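PDB 4R9Z: acyl-CoA thioesterase II, which probably hydrolyses fatty acyl-CoA thioesters to free fatty acids and coenzyme A. Local coordinates for residues 121-126 with 255-260; 176-181 with 230-235; 197-202 with 236-241. All coordinates share one frame; numbering follows the deposited sequence.

Contact 1: residues 121-126 with 255-260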
# COMPACT_ATOMS: atom_id res chain seq x y z
N VAL B 121 -18.24 -12.44 -1.34
CA VAL B 121 -17.40 -12.29 -0.16
C VAL B 121 -16.60 -13.54 0.16
O VAL B 121 -17.13 -14.65 0.18
CB VAL B 121 -18.26 -11.91 1.07
CG1 VAL B 121 -17.38 -11.65 2.29
CG2 VAL B 121 -19.13 -10.71 0.76
N TYR B 122 -15.31 -13.34 0.39
CA TYR B 122 -14.41 -14.38 0.86
C TYR B 122 -13.24 -13.75 1.59
O TYR B 122 -13.00 -12.55 1.46
CB TYR B 122 -13.92 -15.26 -0.29
CG TYR B 122 -13.33 -14.52 -1.47
CD1 TYR B 122 -12.01 -14.10 -1.46
CD2 TYR B 122 -14.09 -14.28 -2.60
CE1 TYR B 122 -11.46 -13.43 -2.54
CE2 TYR B 122 -13.56 -13.62 -3.69
CZ TYR B 122 -12.25 -13.20 -3.65
OH TYR B 122 -11.73 -12.54 -4.74
N GLN B 123 -12.56 -14.54 2.40
CA GLN B 123 -11.46 -14.03 3.21
C GLN B 123 -10.49 -15.16 3.53
O GLN B 123 -10.84 -16.33 3.37
CB GLN B 123 -12.00 -13.41 4.50
CG GLN B 123 -12.83 -14.36 5.34
CD GLN B 123 -13.15 -13.79 6.71
OE1 GLN B 123 -14.10 -13.02 6.87
NE2 GLN B 123 -12.36 -14.16 7.70
N PRO B 124 -9.27 -14.82 3.95
CA PRO B 124 -8.47 -15.91 4.51
C PRO B 124 -9.12 -16.41 5.80
O PRO B 124 -9.67 -15.60 6.55
CB PRO B 124 -7.11 -15.27 4.78
CG PRO B 124 -7.36 -13.79 4.79
CD PRO B 124 -8.51 -13.56 3.86
N ILE B 125 -9.01 -17.71 6.05
CA ILE B 125 -9.59 -18.27 7.26
C ILE B 125 -8.71 -17.91 8.44
O ILE B 125 -7.49 -18.03 8.38
CB ILE B 125 -9.73 -19.81 7.17
CG1 ILE B 125 -10.46 -20.21 5.88
CG2 ILE B 125 -10.45 -20.36 8.40
CD1 ILE B 125 -11.79 -19.53 5.69
N MET B 126 -9.34 -17.49 9.52
CA MET B 126 -8.60 -17.12 10.72
C MET B 126 -7.94 -18.34 11.32
O MET B 126 -8.59 -19.37 11.51
CB MET B 126 -9.53 -16.47 11.72
CG MET B 126 -8.84 -16.00 12.96
SD MET B 126 -10.08 -15.53 14.15
CE MET B 126 -9.13 -15.62 15.64
N THR B 255 -2.76 -9.31 9.11
CA THR B 255 -4.17 -9.56 8.88
C THR B 255 -4.87 -9.55 10.22
O THR B 255 -4.46 -10.25 11.15
CB THR B 255 -4.41 -10.89 8.16
OG1 THR B 255 -3.29 -11.76 8.37
CG2 THR B 255 -4.60 -10.68 6.68
N MET B 256 -5.91 -8.74 10.33
CA MET B 256 -6.62 -8.61 11.59
C MET B 256 -8.00 -9.23 11.50
O MET B 256 -8.70 -9.07 10.50
CB MET B 256 -6.72 -7.14 11.98
CG MET B 256 -7.18 -6.91 13.40
SD MET B 256 -7.10 -5.16 13.78
CE MET B 256 -5.36 -4.84 13.52
N PHE B 257 -8.40 -9.94 12.56
CA PHE B 257 -9.70 -10.60 12.60
C PHE B 257 -10.50 -10.22 13.84
O PHE B 257 -9.92 -9.95 14.90
CB PHE B 257 -9.55 -12.13 12.57
CG PHE B 257 -8.85 -12.67 11.36
CD1 PHE B 257 -7.47 -12.74 11.32
CD2 PHE B 257 -9.58 -13.15 10.29
CE1 PHE B 257 -6.82 -13.26 10.21
CE2 PHE B 257 -8.94 -13.68 9.18
CZ PHE B 257 -7.56 -13.73 9.14
N ASN B 258 -11.82 -10.21 13.72
CA ASN B 258 -12.69 -10.22 14.89
C ASN B 258 -12.63 -11.59 15.54
O ASN B 258 -12.33 -12.58 14.86
CB ASN B 258 -14.14 -9.87 14.53
CG ASN B 258 -14.33 -8.40 14.21
OD1 ASN B 258 -13.69 -7.53 14.80
ND2 ASN B 258 -15.22 -8.11 13.27
N ARG B 259 -12.91 -11.67 16.84
CA ARG B 259 -12.92 -12.95 17.54
C ARG B 259 -13.85 -13.94 16.85
O ARG B 259 -13.65 -15.15 16.92
CB ARG B 259 -13.33 -12.77 19.00
CG ARG B 259 -13.23 -14.04 19.83
CD ARG B 259 -13.25 -13.75 21.33
NE ARG B 259 -12.85 -14.91 22.13
CZ ARG B 259 -12.55 -14.86 23.42
NH1 ARG B 259 -12.58 -13.70 24.06
NH2 ARG B 259 -12.20 -15.96 24.07
N THR B 260 -14.87 -13.42 16.17
CA THR B 260 -15.78 -14.26 15.41
C THR B 260 -15.09 -14.89 14.20
O THR B 260 -15.56 -15.88 13.64
CB THR B 260 -17.00 -13.46 14.91
OG1 THR B 260 -16.57 -12.43 14.01
CG2 THR B 260 -17.74 -12.84 16.09

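Contact 2: residues 176-181 with 230-235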
# COMPACT_ATOMS: atom_id res chain seq x y z
N MET B 176 -1.02 -12.17 17.60
CA MET B 176 -1.37 -11.72 18.94
C MET B 176 -2.87 -11.50 19.10
O MET B 176 -3.59 -11.27 18.12
CB MET B 176 -0.64 -10.41 19.26
CG MET B 176 -1.21 -9.22 18.51
SD MET B 176 -0.20 -7.73 18.65
CE MET B 176 -0.02 -7.58 20.42
N TRP B 177 -3.33 -11.57 20.34
CA TRP B 177 -4.67 -11.12 20.68
C TRP B 177 -4.54 -9.70 21.20
O TRP B 177 -3.62 -9.41 21.96
CB TRP B 177 -5.33 -12.00 21.74
CG TRP B 177 -5.76 -13.35 21.27
CD1 TRP B 177 -5.18 -14.54 21.58
CD2 TRP B 177 -6.86 -13.64 20.40
NE1 TRP B 177 -5.86 -15.57 20.97
CE2 TRP B 177 -6.89 -15.04 20.23
CE3 TRP B 177 -7.82 -12.86 19.75
CZ2 TRP B 177 -7.85 -15.67 19.44
CZ3 TRP B 177 -8.77 -13.49 18.97
CH2 TRP B 177 -8.78 -14.88 18.83
N TRP B 178 -5.47 -8.83 20.82
CA TRP B 178 -5.46 -7.49 21.38
C TRP B 178 -6.88 -6.96 21.50
O TRP B 178 -7.78 -7.35 20.75
CB TRP B 178 -4.61 -6.55 20.52
CG TRP B 178 -5.34 -6.01 19.33
CD1 TRP B 178 -5.53 -6.64 18.13
CD2 TRP B 178 -5.99 -4.74 19.23
NE1 TRP B 178 -6.25 -5.83 17.29
CE2 TRP B 178 -6.55 -4.66 17.94
CE3 TRP B 178 -6.14 -3.66 20.10
CZ2 TRP B 178 -7.26 -3.54 17.50
CZ3 TRP B 178 -6.85 -2.56 19.67
CH2 TRP B 178 -7.39 -2.50 18.38
N ARG B 179 -7.07 -6.08 22.48
CA ARG B 179 -8.29 -5.32 22.60
C ARG B 179 -7.95 -3.99 23.25
O ARG B 179 -6.94 -3.88 23.95
CB ARG B 179 -9.33 -6.08 23.42
CG ARG B 179 -8.99 -6.21 24.89
CD ARG B 179 -10.06 -6.97 25.64
NE ARG B 179 -9.70 -7.20 27.04
CZ ARG B 179 -10.52 -7.71 27.95
NH1 ARG B 179 -11.76 -8.05 27.61
NH2 ARG B 179 -10.11 -7.88 29.20
N PRO B 180 -8.78 -2.96 23.02
CA PRO B 180 -8.51 -1.69 23.70
C PRO B 180 -8.78 -1.81 25.20
O PRO B 180 -9.72 -2.49 25.60
CB PRO B 180 -9.49 -0.71 23.04
CG PRO B 180 -9.92 -1.38 21.77
CD PRO B 180 -9.85 -2.85 22.01
N ASP B 181 -7.96 -1.14 26.00
CA ASP B 181 -8.10 -1.20 27.45
C ASP B 181 -9.06 -0.10 27.92
O ASP B 181 -8.64 0.96 28.39
CB ASP B 181 -6.75 -1.06 28.14
CG ASP B 181 -6.81 -1.35 29.63
OD1 ASP B 181 -7.74 -2.08 30.05
OD2 ASP B 181 -5.95 -0.84 30.38
N ALA B 230 -14.69 -3.56 12.50
CA ALA B 230 -14.05 -4.10 13.69
C ALA B 230 -14.96 -4.07 14.91
O ALA B 230 -15.68 -3.10 15.14
CB ALA B 230 -12.77 -3.35 13.99
N VAL B 231 -14.90 -5.14 15.70
CA VAL B 231 -15.63 -5.21 16.96
C VAL B 231 -14.66 -5.05 18.11
O VAL B 231 -13.99 -6.01 18.50
CB VAL B 231 -16.38 -6.54 17.10
CG1 VAL B 231 -17.06 -6.60 18.46
CG2 VAL B 231 -17.41 -6.70 15.99
N LEU B 232 -14.58 -3.84 18.66
CA LEU B 232 -13.60 -3.55 19.70
C LEU B 232 -14.13 -3.83 21.10
O LEU B 232 -13.51 -3.43 22.09
CB LEU B 232 -13.16 -2.08 19.62
CG LEU B 232 -12.49 -1.60 18.34
CD1 LEU B 232 -12.18 -0.12 18.46
CD2 LEU B 232 -11.21 -2.38 18.08
N SER B 233 -15.26 -4.51 21.19
CA SER B 233 -15.85 -4.85 22.48
C SER B 233 -15.40 -6.24 22.90
O SER B 233 -15.88 -6.78 23.89
CB SER B 233 -17.37 -4.78 22.42
OG SER B 233 -17.87 -5.61 21.38
N ASP B 234 -14.47 -6.79 22.14
CA ASP B 234 -13.94 -8.12 22.40
C ASP B 234 -12.53 -8.18 21.81
O ASP B 234 -12.06 -7.21 21.22
CB ASP B 234 -14.85 -9.19 21.79
CG ASP B 234 -14.68 -10.55 22.46
OD1 ASP B 234 -13.76 -10.70 23.29
OD2 ASP B 234 -15.47 -11.46 22.13
N TRP B 235 -11.84 -9.30 22.00
CA TRP B 235 -10.46 -9.43 21.53
C TRP B 235 -10.38 -9.50 20.01
O TRP B 235 -11.31 -9.95 19.34
CB TRP B 235 -9.79 -10.66 22.14
CG TRP B 235 -9.57 -10.55 23.62
CD1 TRP B 235 -10.46 -10.88 24.60
CD2 TRP B 235 -8.40 -10.06 24.28
NE1 TRP B 235 -9.91 -10.64 25.84
CE2 TRP B 235 -8.65 -10.14 25.67
CE3 TRP B 235 -7.17 -9.58 23.84
CZ2 TRP B 235 -7.70 -9.74 26.61
CZ3 TRP B 235 -6.23 -9.18 24.78
CH2 TRP B 235 -6.51 -9.27 26.15

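Contact 3: residues 197-202 with 236-241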
# COMPACT_ATOMS: atom_id res chain seq x y z
N TYR B 197 -4.35 2.56 13.75
CA TYR B 197 -3.44 2.99 14.82
C TYR B 197 -2.64 1.81 15.37
O TYR B 197 -1.41 1.84 15.42
CB TYR B 197 -4.24 3.67 15.94
CG TYR B 197 -3.46 4.55 16.90
CD1 TYR B 197 -2.19 4.19 17.33
CD2 TYR B 197 -4.01 5.73 17.38
CE1 TYR B 197 -1.48 4.99 18.21
CE2 TYR B 197 -3.32 6.53 18.27
CZ TYR B 197 -2.05 6.16 18.68
OH TYR B 197 -1.36 6.96 19.56
N MET B 198 -3.36 0.78 15.82
CA MET B 198 -2.74 -0.38 16.45
C MET B 198 -2.01 -1.26 15.42
O MET B 198 -0.96 -1.83 15.72
CB MET B 198 -3.79 -1.17 17.22
CG MET B 198 -4.10 -2.57 16.69
SD MET B 198 -2.94 -3.81 17.29
CE MET B 198 -2.66 -3.19 18.95
N SER B 199 -2.57 -1.36 14.22
CA SER B 199 -1.98 -2.17 13.15
C SER B 199 -0.57 -1.71 12.81
O SER B 199 0.26 -2.50 12.35
CB SER B 199 -2.85 -2.12 11.90
OG SER B 199 -2.75 -0.85 11.27
N ALA B 200 -0.31 -0.42 13.00
CA ALA B 200 0.99 0.14 12.69
C ALA B 200 2.02 -0.04 13.81
O ALA B 200 3.15 -0.45 13.56
CB ALA B 200 0.84 1.62 12.35
N VAL B 201 1.63 0.29 15.04
CA VAL B 201 2.57 0.33 16.16
C VAL B 201 3.06 -1.05 16.63
O VAL B 201 4.10 -1.14 17.27
CB VAL B 201 1.98 1.06 17.38
CG1 VAL B 201 1.63 2.49 17.02
CG2 VAL B 201 0.75 0.33 17.90
N THR B 202 2.32 -2.10 16.31
CA THR B 202 2.69 -3.45 16.76
C THR B 202 3.49 -4.21 15.72
O THR B 202 3.88 -5.35 15.94
CB THR B 202 1.46 -4.28 17.13
OG1 THR B 202 0.58 -4.37 16.00
CG2 THR B 202 0.74 -3.65 18.30
N LEU B 236 -9.23 -9.08 19.47
CA LEU B 236 -8.98 -9.15 18.04
C LEU B 236 -7.70 -9.91 17.74
O LEU B 236 -6.70 -9.75 18.44
CB LEU B 236 -8.87 -7.74 17.44
CG LEU B 236 -10.11 -6.85 17.39
CD1 LEU B 236 -9.85 -5.67 16.47
CD2 LEU B 236 -11.32 -7.64 16.92
N PHE B 237 -7.73 -10.73 16.70
CA PHE B 237 -6.56 -11.50 16.27
C PHE B 237 -5.76 -10.70 15.25
O PHE B 237 -6.27 -10.36 14.18
CB PHE B 237 -7.00 -12.83 15.67
CG PHE B 237 -5.87 -13.80 15.42
CD1 PHE B 237 -5.17 -13.77 14.23
CD2 PHE B 237 -5.53 -14.75 16.37
CE1 PHE B 237 -4.13 -14.67 13.99
CE2 PHE B 237 -4.50 -15.64 16.14
CZ PHE B 237 -3.80 -15.60 14.95
N TYR B 238 -4.50 -10.42 15.56
CA TYR B 238 -3.63 -9.72 14.62
C TYR B 238 -2.45 -10.58 14.22
O TYR B 238 -1.44 -10.63 14.91
CB TYR B 238 -3.14 -8.40 15.23
CG TYR B 238 -2.53 -7.45 14.22
CD1 TYR B 238 -2.90 -7.49 12.88
CD2 TYR B 238 -1.60 -6.49 14.61
CE1 TYR B 238 -2.35 -6.62 11.96
CE2 TYR B 238 -1.05 -5.61 13.70
CZ TYR B 238 -1.43 -5.68 12.37
OH TYR B 238 -0.88 -4.81 11.46
N ASP B 239 -2.59 -11.23 13.07
CA ASP B 239 -1.53 -12.05 12.51
C ASP B 239 -0.44 -11.14 11.95
O ASP B 239 -0.73 -10.25 11.16
CB ASP B 239 -2.09 -12.97 11.43
CG ASP B 239 -1.28 -14.23 11.26
OD1 ASP B 239 -0.33 -14.44 12.04
OD2 ASP B 239 -1.61 -15.02 10.35
N ARG B 240 0.80 -11.36 12.36
CA ARG B 240 1.92 -10.51 11.97
C ARG B 240 3.09 -11.33 11.46
O ARG B 240 3.39 -12.39 12.00
CB ARG B 240 2.40 -9.66 13.16
CG ARG B 240 1.32 -8.87 13.87
CD ARG B 240 1.89 -8.12 15.08
NE ARG B 240 2.39 -9.02 16.11
CZ ARG B 240 3.02 -8.63 17.22
NH1 ARG B 240 3.22 -7.34 17.46
NH2 ARG B 240 3.44 -9.53 18.10
N SER B 241 3.77 -10.82 10.44
CA SER B 241 4.95 -11.48 9.91
C SER B 241 5.88 -10.49 9.21
O SER B 241 5.51 -9.35 8.96
CB SER B 241 4.54 -12.61 8.97
OG SER B 241 3.79 -12.11 7.88

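Contact 1: residues 121-126 with 255-260
A Met-aromatic contact joins Met-126, in the loop after strand 121-122, to Phe-257 near the end of strand 249-258. Met-126 lays CB over one face of the ring, 3.8 Å from its centroid and 19° off the normal, a CH-pi contact displaced toward the ring's rim. With CG anti to the backbone N (chi1 -177°) and the chain extended beyond it, the methionine runs past Phe-257 in the opposite direction; SD therefore stands oblique to the ring, 4.9 Å from the centroid, and passes 3.8 Å from Asn-258 O. The ring edge faces polar atoms: Pro-124 O approaches CE2 of Phe-257 to 3.3 Å, and Gln-123 NE2 also lies near the ring plane. The arrangement is consistent with a linker joining the two hot-dog halves of the chain, draped over the outer side of the second half's sheet, where Met-126 also touches Phe-237. Gln-123 NE2 donates to Pro-124 O (3.3 Å, 158° at the hydrogen), and this amide is further held by hydrogen bonds to Gly-261 O and from Leu-263 N. The same segment reaches the second subunit: Tyr-122 pairs in an antiparallel ladder with a strand of that subunit, and Pro-124 packs on its Pro-243.

Contact 2: residues 176-181 with 230-235
Strand 176-180 and the loop 230-235 come closest at Arg-179 and Trp-235, whose CA atoms are 4.8 Å apart, and no hydrogen bond links the two segments; a CA-H...O contact joins Trp-235 CA to Trp-178 O at 3.5 Å. The indole of Trp-235 dominates the side-chain packing. Over one of its faces lies the extended chain of Arg-179, with CD 3.6 Å from the centroid of the five-membered ring. Further out, the guanidinium lies nearly flat against the indole, the planes 15° apart, and NE sits 3.3 Å from Trp-235 CZ2. Arg-179 reaches this position with CG lodged between its backbone N and carbonyl carbon (chi1 70°). Its NE forms a salt bridge with Glu-160, which should help to hold the guanidinium on the ring. The side chains of Trp-177 and Trp-235 cross at about a right angle, CB of Trp-177 lying 3.7 Å from Trp-235 CE3. At the other end of the contact, Leu-232 turns CD2 toward the six-membered ring of Trp-178, 3.8 Å from CH2, while its CB packs against Pro-180 CG at 4.0 Å. Asp-234 OD1 accepts a hydrogen bond from the backbone N-H of Trp-235, which comes from above the carboxylate plane, 2.7 Å from N to OD1. Strand 176-180 runs between strands 159-163 and 236-246 in the second hot-dog domain; Trp-178 and Leu-232 lie on its helix side, touching Met-198 and Thr-191 of helix 188-201, whereas Trp-177 meets Phe-237 edge-to-face.

Contact 3: residues 197-202 with 236-241
Tyr-238 reaches from strand 236-246 to the C-terminal end of helix 188-201 and gives its hydroxyl proton to Ser-199 O. This bond, the tighter part of the contact, is 2.7 Å long from Tyr-238 OH to Ser-199 O, lies in the carbonyl plane and uses a lone pair, with a C=O...OH angle of 113°. Thr-202 OG1 lies at the edge of the tyrosine ring, in its plane. The threonine hydroxyl is turned back to the helix, donating to Met-198 O at 3.0 Å. CB of Tyr-238 points toward the helix, and with CG anti to the backbone N (chi1 -166°) the hydroxyl ends at Ser-199 O. The packing is looser around Met-198, whose bent chain brings SD obliquely to the ring, 4.0 Å from Tyr-238 CD2 in a Met-aromatic contact. Arg-240 makes the other polar link, a weak hydrogen bond from NH1 to Thr-202 O (2.6 Å, 128° at the hydrogen), while its NE is held by Val-174 O. No solvent side opens among the touching residues, all of which are buried. Ser-199 OG bonds to Ala-196 O and His-222 NE2, and Met-198 also touches Trp-178 and Phe-159. A helix packed across a curved antiparallel sheet is the signature of the hot-dog fold; here strand side chains also bond to its C-terminal end.

In the fold
The three contacts involve strand 236-246 and its sheet neighbours 249-258 and 176-180 in the second hot-dog domain. Contact 3, about 8 Å from the chain centre, is wholly buried and the only one with hydrogen bonds between its segments, tying helix to strand. Contacts 1 and 2 lie farther out, their centres about 18 and 14 Å from the chain centre, and rely on aromatic surfaces. In contact 1 a methionine side chain runs over a phenyl ring beside the second subunit; in contact 2 a guanidinium lies on an indole. Backbone bonds connect them through the sheet: Phe-257 with Phe-237, and Trp-178 with Leu-236. Contacts 1 and 2 also meet directly, where Asn-258 OD1 bonds to Val-231 N.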